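SA2223 protein (PDB 5KAW) is of unknown function but belongs to the GyrI-like proteins and binds rhodamine 6G and tetraphenylphosphonium, consistent with a role in multidrug recognition. Local coordinates at residues A[134-139]-A[150-155]; A[14-19]-A[84-89]; A[5-10]-A[93-98]. All blocks are in the same frame, centred on the assembly; numbering follows the deposited sequence.

Interaction 1: A[134-139]-A[150-155]; sequences FELYQD and EIWMPV. With RHQ (rhodamine 6g), chain B; P4P (tetraphenylphosphonium), chain C.
Phe134 and Trp152 face each other in an offset stack: the phenyl ring and the indole's five-membered ring have centroids 4.4 Å apart and planes only 14° from parallel. The outer end of the phenyl ring does the touching, Phe134 CE1 reaching Trp152 CG at 3.3 Å, while Trp152 CB sits over the phenyl face in a CH-pi contact. Phe134 can lay its ring there because CG stands between the backbone N and the carbonyl carbon (chi1 62°). Next along the same face, Leu136 lies beside Glu150 and brings CD2 to 3.9 Å from Trp152 NE1. Trp152 NE1 gives its hydrogen to Glu150 OE1 (3.0 Å) in a bent bond on the anti side, somewhat out of the carboxylate plane, which limits the indole's rotation and uses its one polar atom. Under these side chains runs an antiparallel beta hairpin of strands 133-137 and 148-155, part of the closed barrel, with paired backbone bonds at Phe134-Trp152 and at Leu136-Glu150. Between them Glu135 and Ile151 form the non-hydrogen-bonded pair, their side chains on the other face of the sheet. Glu135 OE1 accepts from Tyr137 OH (2.7 Å) and is also bonded to Tyr71 OH, so two tyrosines position a carboxylate beside the rhodamine's ethyl carbon C22. Tyr137 offers a ring face to the dye's xanthene core, and Met153 and Pro154 border the tetraphenylphosphonium site.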
loop_
_atom_site.group_PDB
_atom_site.type_symbol
_atom_site.label_atom_id
_atom_site.label_comp_id
_atom_site.label_asym_id
_atom_site.label_seq_id
_atom_site.Cartn_x
_atom_site.Cartn_y
_atom_site.Cartn_z
ATOM N N PHE A 134 -2.534 1.129 -0.390
ATOM C CA PHE A 134 -1.258 0.595 0.066
ATOM C C PHE A 134 -0.683 1.187 1.345
ATOM O O PHE A 134 -0.987 2.319 1.764
ATOM C CB PHE A 134 -0.206 0.710 -1.061
ATOM C CG PHE A 134 0.111 2.127 -1.509
ATOM C CD1 PHE A 134 1.110 2.864 -0.892
ATOM C CD2 PHE A 134 -0.538 2.690 -2.598
ATOM C CE1 PHE A 134 1.421 4.146 -1.322
ATOM C CE2 PHE A 134 -0.235 3.970 -3.026
ATOM C CZ PHE A 134 0.742 4.698 -2.390
ATOM N N GLU A 135 0.151 0.360 1.961
ATOM C CA GLU A 135 1.017 0.760 3.058
ATOM C C GLU A 135 2.328 1.239 2.464
ATOM O O GLU A 135 2.839 0.645 1.510
ATOM C CB GLU A 135 1.256 -0.415 4.024
ATOM C CG GLU A 135 -0.014 -1.070 4.557
ATOM C CD GLU A 135 0.069 -2.598 4.568
ATOM O OE1 GLU A 135 1.131 -3.141 4.924
ATOM O OE2 GLU A 135 -0.932 -3.254 4.228
ATOM N N LEU A 136 2.877 2.308 3.023
ATOM C CA LEU A 136 4.182 2.804 2.600
ATOM C C LEU A 136 5.118 2.832 3.802
ATOM O O LEU A 136 4.859 3.544 4.769
ATOM C CB LEU A 136 4.072 4.195 1.974
ATOM C CG LEU A 136 5.391 4.770 1.451
ATOM C CD1 LEU A 136 5.930 3.915 0.314
ATOM C CD2 LEU A 136 5.200 6.196 0.991
ATOM N N TYR A 137 6.194 2.049 3.715
ATOM C CA TYR A 137 7.193 1.908 4.777
ATOM C C TYR A 137 8.485 2.614 4.388
ATOM O O TYR A 137 9.295 2.074 3.628
ATOM C CB TYR A 137 7.480 0.423 5.061
ATOM C CG TYR A 137 6.256 -0.350 5.505
ATOM C CD1 TYR A 137 5.892 -0.391 6.841
ATOM C CD2 TYR A 137 5.461 -1.025 4.585
ATOM C CE1 TYR A 137 4.779 -1.077 7.256
ATOM C CE2 TYR A 137 4.338 -1.725 4.992
ATOM C CZ TYR A 137 3.998 -1.741 6.334
ATOM O OH TYR A 137 2.884 -2.423 6.778
ATOM N N GLN A 138 8.673 3.824 4.902
ATOM C CA GLN A 138 9.867 4.599 4.591
ATOM C C GLN A 138 11.005 4.154 5.518
ATOM O O GLN A 138 10.818 3.277 6.361
ATOM C CB GLN A 138 9.569 6.102 4.712
ATOM C CG GLN A 138 8.294 6.524 3.937
ATOM C CD GLN A 138 7.912 7.987 4.111
ATOM O OE1 GLN A 138 6.967 8.311 4.834
ATOM N NE2 GLN A 138 8.625 8.873 3.427
ATOM N N ASP A 139 12.193 4.723 5.336
ATOM C CA ASP A 139 13.340 4.364 6.166
ATOM C C ASP A 139 13.064 4.622 7.639
ATOM O O ASP A 139 12.421 5.616 8.002
ATOM C CB ASP A 139 14.587 5.151 5.751
ATOM C CG ASP A 139 15.201 4.647 4.466
ATOM O OD1 ASP A 139 14.954 3.480 4.094
ATOM O OD2 ASP A 139 15.945 5.425 3.832
ATOM N N GLU A 150 2.710 5.018 6.412
ATOM C CA GLU A 150 1.625 5.717 5.724
ATOM C C GLU A 150 0.656 4.724 5.078
ATOM O O GLU A 150 1.057 3.670 4.581
ATOM C CB GLU A 150 2.180 6.687 4.684
ATOM C CG GLU A 150 2.987 7.790 5.319
ATOM C CD GLU A 150 3.443 8.844 4.334
ATOM O OE1 GLU A 150 3.310 8.628 3.115
ATOM O OE2 GLU A 150 3.942 9.890 4.785
ATOM N N ILE A 151 -0.625 5.067 5.125
ATOM C CA ILE A 151 -1.686 4.283 4.500
ATOM C C ILE A 151 -2.341 5.170 3.455
ATOM O O ILE A 151 -2.889 6.223 3.785
ATOM C CB ILE A 151 -2.736 3.795 5.523
ATOM C CG1 ILE A 151 -2.076 2.875 6.556
ATOM C CG2 ILE A 151 -3.882 3.068 4.812
ATOM C CD1 ILE A 151 -2.940 2.577 7.765
ATOM N N TRP A 152 -2.267 4.732 2.200
ATOM C CA TRP A 152 -2.702 5.518 1.050
ATOM C C TRP A 152 -3.978 4.927 0.469
ATOM O O TRP A 152 -3.965 3.803 -0.052
ATOM C CB TRP A 152 -1.615 5.556 -0.031
ATOM C CG TRP A 152 -0.414 6.368 0.311
ATOM C CD1 TRP A 152 0.461 6.159 1.345
ATOM C CD2 TRP A 152 0.073 7.512 -0.402
ATOM N NE1 TRP A 152 1.450 7.112 1.323
ATOM C CE2 TRP A 152 1.232 7.958 0.265
ATOM C CE3 TRP A 152 -0.364 8.209 -1.535
ATOM C CZ2 TRP A 152 1.963 9.064 -0.167
ATOM C CZ3 TRP A 152 0.362 9.313 -1.957
ATOM C CH2 TRP A 152 1.512 9.727 -1.276
ATOM N N MET A 153 -5.064 5.692 0.576
ATOM C CA MET A 153 -6.396 5.287 0.137
ATOM C C MET A 153 -6.852 6.131 -1.055
ATOM O O MET A 153 -7.032 7.343 -0.920
ATOM C CB MET A 153 -7.407 5.441 1.276
ATOM C CG MET A 153 -7.144 4.571 2.513
ATOM S SD MET A 153 -7.187 2.769 2.260
ATOM C CE MET A 153 -8.536 2.628 1.142
ATOM N N PRO A 154 -7.052 5.499 -2.227
ATOM C CA PRO A 154 -7.420 6.299 -3.407
ATOM C C PRO A 154 -8.825 6.880 -3.318
ATOM O O PRO A 154 -9.747 6.224 -2.828
ATOM C CB PRO A 154 -7.312 5.299 -4.563
ATOM C CG PRO A 154 -7.495 3.957 -3.931
ATOM C CD PRO A 154 -6.926 4.063 -2.544
ATOM N N VAL A 155 -8.980 8.116 -3.772
ATOM C CA VAL A 155 -10.287 8.764 -3.748
ATOM C C VAL A 155 -10.575 9.502 -5.045
ATOM O O VAL A 155 -9.657 9.859 -5.799
ATOM C CB VAL A 155 -10.417 9.758 -2.573
ATOM C CG1 VAL A 155 -10.524 9.013 -1.262
ATOM C CG2 VAL A 155 -9.252 10.741 -2.556
HETATM C C1 RHQ B . 6.284 -5.355 7.558
HETATM C C2 RHQ B . 6.701 -6.395 8.371
HETATM C C3 RHQ B . 8.113 -6.509 8.678
HETATM C C4 RHQ B . 9.012 -5.587 8.167
HETATM C C5 RHQ B . 8.587 -4.520 7.342
HETATM C C6 RHQ B . 7.220 -4.404 7.033
HETATM O O1 RHQ B . 4.906 -5.224 7.240
HETATM C C7 RHQ B . 3.964 -6.135 7.743
HETATM C C8 RHQ B . 4.362 -7.185 8.553
HETATM C C9 RHQ B . 5.750 -7.335 8.874
HETATM C C10 RHQ B . 2.582 -5.958 7.391
HETATM C C11 RHQ B . 1.649 -6.816 7.858
HETATM C C12 RHQ B . 2.049 -7.901 8.697
HETATM C C13 RHQ B . 3.391 -8.075 9.035
HETATM N N1 RHQ B . 0.271 -6.700 7.548
HETATM C C14 RHQ B . 6.165 -8.520 9.412
HETATM C C15 RHQ B . 5.985 -9.757 8.725
HETATM C C16 RHQ B . 6.418 -10.936 9.297
HETATM C C17 RHQ B . 7.056 -10.922 10.571
HETATM C C18 RHQ B . 7.243 -9.714 11.253
HETATM C C19 RHQ B . 6.785 -8.507 10.660
HETATM C C20 RHQ B . 1.097 -8.940 9.284
HETATM C C21 RHQ B . 10.303 -6.085 8.737
HETATM C C22 RHQ B . -0.251 -5.477 6.991
HETATM C C23 RHQ B . -0.190 -4.315 8.026
HETATM N N2 RHQ B . 9.478 -3.678 6.883
HETATM C C24 RHQ B . 9.116 -2.521 6.158
HETATM C C25 RHQ B . 10.398 -1.732 5.783
HETATM C C26 RHQ B . 7.110 -7.313 11.585
HETATM O O27 RHQ B . 6.339 -6.307 11.569
HETATM O O2 RHQ B . 8.287 -7.346 12.406
HETATM C C28 RHQ B . 8.536 -6.190 13.185
HETATM C C29 RHQ B . 9.061 -5.056 12.300
HETATM P P P4P C . -12.429 -0.770 1.133
HETATM C C1A P4P C . -13.750 0.115 2.018
HETATM C C2A P4P C . -14.701 0.839 1.313
HETATM C C3A P4P C . -15.707 1.506 1.992
HETATM C C4A P4P C . -15.766 1.456 3.377
HETATM C C5A P4P C . -14.819 0.735 4.085
HETATM C C6A P4P C . -13.812 0.065 3.405
HETATM C C1C P4P C . -13.185 -2.150 0.195
HETATM C C6C P4P C . -14.568 -2.218 0.073
HETATM C C5C P4P C . -15.179 -3.245 -0.634
HETATM C C4C P4P C . -14.409 -4.222 -1.235
HETATM C C3C P4P C . -13.033 -4.164 -1.123
HETATM C C2C P4P C . -12.419 -3.138 -0.412
HETATM C C1D P4P C . -11.600 0.412 0.022
HETATM C C6D P4P C . -10.926 -0.025 -1.102
HETATM C C5D P4P C . -10.288 0.874 -1.947
HETATM C C4D P4P C . -10.321 2.229 -1.665
HETATM C C3D P4P C . -10.994 2.669 -0.539
HETATM C C2D P4P C . -11.627 1.766 0.303
HETATM C C6B P4P C . -10.376 -0.426 3.048
HETATM C C5B P4P C . -9.481 -0.890 4.001
HETATM C C4B P4P C . -9.436 -2.241 4.302
HETATM C C3B P4P C . -10.285 -3.126 3.651
HETATM C C2B P4P C . -11.181 -2.664 2.696
HETATM C C1B P4P C . -11.224 -1.310 2.387
#

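Interaction 2: A[14-19]-A[84-89]; sequences VGIKET and AKYDVI
Gly15 and Asp87 form an antiparallel hydrogen-bonded pair beside the non-hydrogen-bonded pair of Val14 and Val88, the bond from Gly15 N to Asp87 O being nearly straight (2.9 Å, 173°) and the return from Asp87 N to Gly15 O bent and weak. The chain turns a corner at Gly15, and beyond it the pairing passes from backbone to side chain: Asp87 OD2 accepts the backbone N-H of Lys17, with 2.9 Å between OD2 and Lys17 N, along an almost linear path. The carboxylate is met on its anti side, with the donor 21° out of its plane. Asp87 reaches this N-H by holding CG anti to its own carbonyl carbon (chi1 -61°), which carries OD2 alongside Ile16 CA as well. The ammonium of Lys17 goes elsewhere, to a salt bridge with Glu64. Tyr86 carries the apolar side of the contact, between Val14 and Ile16. Val14 CG1 packs on Tyr86 CB at 3.7 Å, the two side chains crossing at about a right angle, and Ile16 CG1 comes in the plane of the tyrosine ring at its edge, 3.8 Å from Tyr86 CD1. The phenol OH of Tyr86 is bonded to Asp45. Helix 42-49 packs against both Tyr86 and Ile16. Strand 4-20 keeps its backbone bonds to strand 69-76 on both sides of Gly15, while beyond the Gly15-Asp87 pair its backbone pairing with the start of strand 87-102 stops: this is the corner of strand 4-20 in the six-stranded antiparallel barrel of a family assigned to the SHS2 clan.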
loop_
_atom_site.group_PDB
_atom_site.type_symbol
_atom_site.label_atom_id
_atom_site.label_comp_id
_atom_site.label_asym_id
_atom_site.label_seq_id
_atom_site.Cartn_x
_atom_site.Cartn_y
_atom_site.Cartn_z
ATOM N N VAL A 14 7.762 -2.324 -9.172
ATOM C CA VAL A 14 8.473 -3.573 -9.391
ATOM C C VAL A 14 8.484 -4.348 -8.089
ATOM O O VAL A 14 8.899 -3.815 -7.058
ATOM C CB VAL A 14 9.928 -3.332 -9.853
ATOM C CG1 VAL A 14 10.613 -4.657 -10.197
ATOM C CG2 VAL A 14 9.965 -2.383 -11.032
ATOM N N GLY A 15 8.033 -5.598 -8.120
ATOM C CA GLY A 15 8.070 -6.421 -6.925
ATOM C C GLY A 15 7.496 -7.804 -7.123
ATOM O O GLY A 15 7.662 -8.399 -8.191
ATOM N N ILE A 16 6.840 -8.325 -6.083
ATOM C CA ILE A 16 6.210 -9.640 -6.150
ATOM C C ILE A 16 4.792 -9.541 -5.626
ATOM O O ILE A 16 4.558 -9.037 -4.533
ATOM C CB ILE A 16 6.985 -10.697 -5.348
ATOM C CG1 ILE A 16 8.403 -10.836 -5.911
ATOM C CG2 ILE A 16 6.241 -12.041 -5.397
ATOM C CD1 ILE A 16 9.271 -11.841 -5.192
ATOM N N LYS A 17 3.857 -10.012 -6.444
ATOM C CA LYS A 17 2.448 -10.076 -6.091
ATOM C C LYS A 17 2.083 -11.516 -5.787
ATOM O O LYS A 17 2.373 -12.403 -6.582
ATOM C CB LYS A 17 1.569 -9.554 -7.230
ATOM C CG LYS A 17 0.084 -9.528 -6.879
ATOM C CD LYS A 17 -0.793 -9.181 -8.069
ATOM C CE LYS A 17 -1.043 -10.395 -8.937
ATOM N NZ LYS A 17 -2.151 -10.141 -9.893
ATOM N N GLU A 18 1.466 -11.744 -4.636
ATOM C CA GLU A 18 0.876 -13.041 -4.338
ATOM C C GLU A 18 -0.622 -12.837 -4.229
ATOM O O GLU A 18 -1.093 -11.721 -3.999
ATOM C CB GLU A 18 1.458 -13.652 -3.067
ATOM C CG GLU A 18 2.897 -14.153 -3.258
ATOM C CD GLU A 18 3.378 -15.029 -2.116
ATOM O OE1 GLU A 18 2.693 -15.060 -1.071
ATOM O OE2 GLU A 18 4.433 -15.697 -2.267
ATOM N N THR A 19 -1.363 -13.914 -4.436
ATOM C CA THR A 19 -2.816 -13.845 -4.502
ATOM C C THR A 19 -3.418 -14.794 -3.481
ATOM O O THR A 19 -3.018 -15.953 -3.383
ATOM C CB THR A 19 -3.314 -14.176 -5.919
ATOM O OG1 THR A 19 -2.714 -13.268 -6.855
ATOM C CG2 THR A 19 -4.822 -14.053 -6.004
ATOM N N ALA A 84 11.706 -10.261 -16.129
ATOM C CA ALA A 84 12.230 -11.624 -16.170
ATOM C C ALA A 84 12.193 -12.310 -14.805
ATOM O O ALA A 84 12.236 -13.540 -14.725
ATOM C CB ALA A 84 13.655 -11.619 -16.706
ATOM N N LYS A 85 12.118 -11.515 -13.742
ATOM C CA LYS A 85 12.207 -12.039 -12.384
ATOM C C LYS A 85 11.090 -11.521 -11.472
ATOM O O LYS A 85 10.657 -12.218 -10.548
ATOM C CB LYS A 85 13.574 -11.689 -11.795
ATOM C CG LYS A 85 13.755 -12.097 -10.353
ATOM C CD LYS A 85 15.230 -12.167 -9.979
ATOM C CE LYS A 85 15.953 -10.868 -10.299
ATOM N NZ LYS A 85 17.228 -10.739 -9.547
ATOM N N TYR A 86 10.630 -10.302 -11.738
ATOM C CA TYR A 86 9.645 -9.645 -10.878
ATOM C C TYR A 86 8.348 -9.349 -11.589
ATOM O O TYR A 86 8.300 -9.249 -12.813
ATOM C CB TYR A 86 10.202 -8.333 -10.325
ATOM C CG TYR A 86 11.294 -8.539 -9.307
ATOM C CD1 TYR A 86 11.029 -9.172 -8.100
ATOM C CD2 TYR A 86 12.580 -8.098 -9.548
ATOM C CE1 TYR A 86 12.025 -9.359 -7.163
ATOM C CE2 TYR A 86 13.583 -8.281 -8.618
ATOM C CZ TYR A 86 13.294 -8.908 -7.424
ATOM O OH TYR A 86 14.291 -9.098 -6.492
ATOM N N ASP A 87 7.294 -9.205 -10.798
ATOM C CA ASP A 87 6.059 -8.632 -11.288
ATOM C C ASP A 87 6.250 -7.140 -11.448
ATOM O O ASP A 87 6.869 -6.488 -10.612
ATOM C CB ASP A 87 4.916 -8.934 -10.333
ATOM C CG ASP A 87 4.679 -10.419 -10.187
ATOM O OD1 ASP A 87 4.550 -11.094 -11.231
ATOM O OD2 ASP A 87 4.667 -10.919 -9.047
ATOM N N VAL A 88 5.731 -6.606 -12.542
ATOM C CA VAL A 88 5.801 -5.174 -12.783
ATOM C C VAL A 88 4.405 -4.684 -13.130
ATOM O O VAL A 88 3.789 -5.189 -14.064
ATOM C CB VAL A 88 6.774 -4.827 -13.929
ATOM C CG1 VAL A 88 6.961 -3.330 -14.011
ATOM C CG2 VAL A 88 8.118 -5.510 -13.722
ATOM N N ILE A 89 3.900 -3.715 -12.376
ATOM C CA ILE A 89 2.604 -3.140 -12.686
ATOM C C ILE A 89 2.698 -1.641 -12.875
ATOM O O ILE A 89 3.647 -0.999 -12.428
ATOM C CB ILE A 89 1.579 -3.435 -11.584
ATOM C CG1 ILE A 89 2.015 -2.793 -10.263
ATOM C CG2 ILE A 89 1.406 -4.937 -11.435
ATOM C CD1 ILE A 89 0.948 -2.808 -9.212
#

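Interaction 3: A[5-10]-A[93-98]; sequences LQQLAS and SSKYMV
With CG anti to the carbonyl carbon in both residues (chi1 -64° in Leu8, -66° in Tyr96), the two side chains meet at about a right angle on one face of the sheet, Leu8 CD1 lying 3.7 Å from Tyr96 CE2. Ser93 holds OG trans to its backbone N (chi1 178°), a setting that lets Ser93 OG donate to Leu8 O at 2.8 Å, in the carbonyl plane. The same oxygen accepts Ser94 N, so two donors grip it where the ladder ends. One step further, Ser93 N gives its hydrogen to Ser10 OG at 3.0 Å. Behind these serines the strands pair antiparallel, with two-way backbone bonds at Gln6-Tyr96 and Leu8-Ser94; the shortest is Tyr96 N to Gln6 O, 2.7 Å. On the opposite face the amide end of Gln7 lies against the aliphatic chain of Lys95, Gln7 NE2 being 3.9 Å from Lys95 CG. Gln6 CG rests on Val98 CG2, and Trp152 of strand 148-155 lies against Gln6, Leu8 and Val98. Backbone bonds thus carry most of the polar contact between the two strands whose pairing closes the barrel, and the serine hydroxyls extend that pairing past the last beta bridge.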
loop_
_atom_site.group_PDB
_atom_site.type_symbol
_atom_site.label_atom_id
_atom_site.label_comp_id
_atom_site.label_asym_id
_atom_site.label_seq_id
_atom_site.Cartn_x
_atom_site.Cartn_y
_atom_site.Cartn_z
ATOM N N LEU A 5 -4.304 15.134 1.864
ATOM C CA LEU A 5 -4.680 14.874 0.483
ATOM C C LEU A 5 -3.409 14.908 -0.364
ATOM O O LEU A 5 -2.634 15.861 -0.296
ATOM C CB LEU A 5 -5.716 15.897 0.015
ATOM C CG LEU A 5 -6.369 15.736 -1.362
ATOM C CD1 LEU A 5 -6.915 14.335 -1.575
ATOM C CD2 LEU A 5 -7.482 16.761 -1.528
ATOM N N GLN A 6 -3.178 13.834 -1.113
ATOM C CA GLN A 6 -2.018 13.718 -1.985
ATOM C C GLN A 6 -2.451 13.242 -3.367
ATOM O O GLN A 6 -3.506 12.623 -3.517
ATOM C CB GLN A 6 -0.993 12.743 -1.391
ATOM C CG GLN A 6 -0.286 13.260 -0.160
ATOM C CD GLN A 6 1.026 13.928 -0.496
ATOM O OE1 GLN A 6 1.058 15.035 -1.034
ATOM N NE2 GLN A 6 2.124 13.244 -0.196
ATOM N N GLN A 7 -1.636 13.542 -4.371
ATOM C CA GLN A 7 -1.866 13.062 -5.728
ATOM C C GLN A 7 -0.584 12.482 -6.303
ATOM O O GLN A 7 0.499 13.021 -6.078
ATOM C CB GLN A 7 -2.381 14.191 -6.622
ATOM C CG GLN A 7 -2.746 13.729 -8.025
ATOM C CD GLN A 7 -3.518 14.777 -8.796
ATOM O OE1 GLN A 7 -3.421 15.970 -8.512
ATOM N NE2 GLN A 7 -4.303 14.333 -9.770
ATOM N N LEU A 8 -0.718 11.384 -7.040
ATOM C CA LEU A 8 0.407 10.738 -7.698
ATOM C C LEU A 8 0.191 10.665 -9.207
ATOM O O LEU A 8 -0.924 10.416 -9.670
ATOM C CB LEU A 8 0.611 9.325 -7.144
ATOM C CG LEU A 8 0.988 9.215 -5.669
ATOM C CD1 LEU A 8 1.045 7.762 -5.277
ATOM C CD2 LEU A 8 2.322 9.888 -5.398
ATOM N N ALA A 9 1.256 10.872 -9.974
ATOM C CA ALA A 9 1.233 10.528 -11.389
ATOM C C ALA A 9 1.245 9.009 -11.521
ATOM O O ALA A 9 1.434 8.303 -10.531
ATOM C CB ALA A 9 2.416 11.134 -12.117
ATOM N N SER A 10 1.039 8.501 -12.730
ATOM C CA SER A 10 1.157 7.067 -12.956
ATOM C C SER A 10 2.594 6.638 -12.692
ATOM O O SER A 10 3.540 7.340 -13.048
ATOM C CB SER A 10 0.730 6.689 -14.375
ATOM O OG SER A 10 -0.680 6.794 -14.507
ATOM N N SER A 93 -2.468 6.824 -12.085
ATOM C CA SER A 93 -2.556 8.121 -11.432
ATOM C C SER A 93 -3.836 8.258 -10.621
ATOM O O SER A 93 -4.909 7.868 -11.079
ATOM C CB SER A 93 -2.486 9.235 -12.476
ATOM O OG SER A 93 -2.616 10.497 -11.863
ATOM N N SER A 94 -3.717 8.807 -9.416
ATOM C CA SER A 94 -4.866 8.961 -8.532
ATOM C C SER A 94 -4.610 9.972 -7.424
ATOM O O SER A 94 -3.466 10.250 -7.065
ATOM C CB SER A 94 -5.244 7.616 -7.903
ATOM O OG SER A 94 -6.430 7.728 -7.132
ATOM N N LYS A 95 -5.697 10.527 -6.905
ATOM C CA LYS A 95 -5.661 11.272 -5.655
ATOM C C LYS A 95 -5.855 10.293 -4.510
ATOM O O LYS A 95 -6.426 9.219 -4.702
ATOM C CB LYS A 95 -6.738 12.357 -5.629
ATOM C CG LYS A 95 -6.573 13.402 -6.701
ATOM C CD LYS A 95 -7.523 14.562 -6.479
ATOM C CE LYS A 95 -7.390 15.601 -7.579
ATOM N NZ LYS A 95 -8.230 16.797 -7.307
ATOM N N TYR A 96 -5.369 10.667 -3.327
ATOM C CA TYR A 96 -5.398 9.802 -2.148
ATOM C C TYR A 96 -5.717 10.559 -0.870
ATOM O O TYR A 96 -5.339 11.714 -0.713
ATOM C CB TYR A 96 -4.050 9.103 -1.935
ATOM C CG TYR A 96 -3.650 8.096 -2.991
ATOM C CD1 TYR A 96 -3.889 6.740 -2.813
ATOM C CD2 TYR A 96 -3.008 8.500 -4.150
ATOM C CE1 TYR A 96 -3.512 5.815 -3.776
ATOM C CE2 TYR A 96 -2.634 7.582 -5.119
ATOM C CZ TYR A 96 -2.888 6.242 -4.924
ATOM O OH TYR A 96 -2.507 5.316 -5.881
ATOM N N MET A 97 -6.410 9.884 0.042
ATOM C CA MET A 97 -6.357 10.221 1.462
ATOM C C MET A 97 -5.193 9.454 2.085
ATOM O O MET A 97 -5.146 8.222 2.005
ATOM C CB MET A 97 -7.647 9.853 2.178
ATOM C CG MET A 97 -8.884 10.547 1.661
ATOM S SD MET A 97 -10.371 9.860 2.425
ATOM C CE MET A 97 -10.782 11.119 3.615
ATOM N N VAL A 98 -4.260 10.178 2.694
ATOM C CA VAL A 98 -3.067 9.567 3.264
ATOM C C VAL A 98 -3.111 9.696 4.778
ATOM O O VAL A 98 -3.164 10.807 5.324
ATOM C CB VAL A 98 -1.780 10.202 2.728
ATOM C CG1 VAL A 98 -0.564 9.435 3.233
ATOM C CG2 VAL A 98 -1.795 10.210 1.213
#

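In the fold
Interaction 1 is the core contact, its centre about 5 Å from the chain centre, whereas interaction 3 lies at the surface and interaction 2 is partly buried. Interactions 2 and 3 join the same two long strands, 4-20 and 87-102, whose pairing closes the barrel, at places whose centres are about 22 Å apart. Interaction 3 touches interaction 1: strand 87-102 bonds to strand 148-155 through Met97 N with Met153 O and Val155 N with Lys95 O, continuing one sheet. The chemistry follows position: stacked aromatic rings and parts of two ligand pockets in interaction 1, a carboxylate taking over a backbone bond at the corner of interaction 2, and serine hydroxyls ending the exposed ladder of interaction 3.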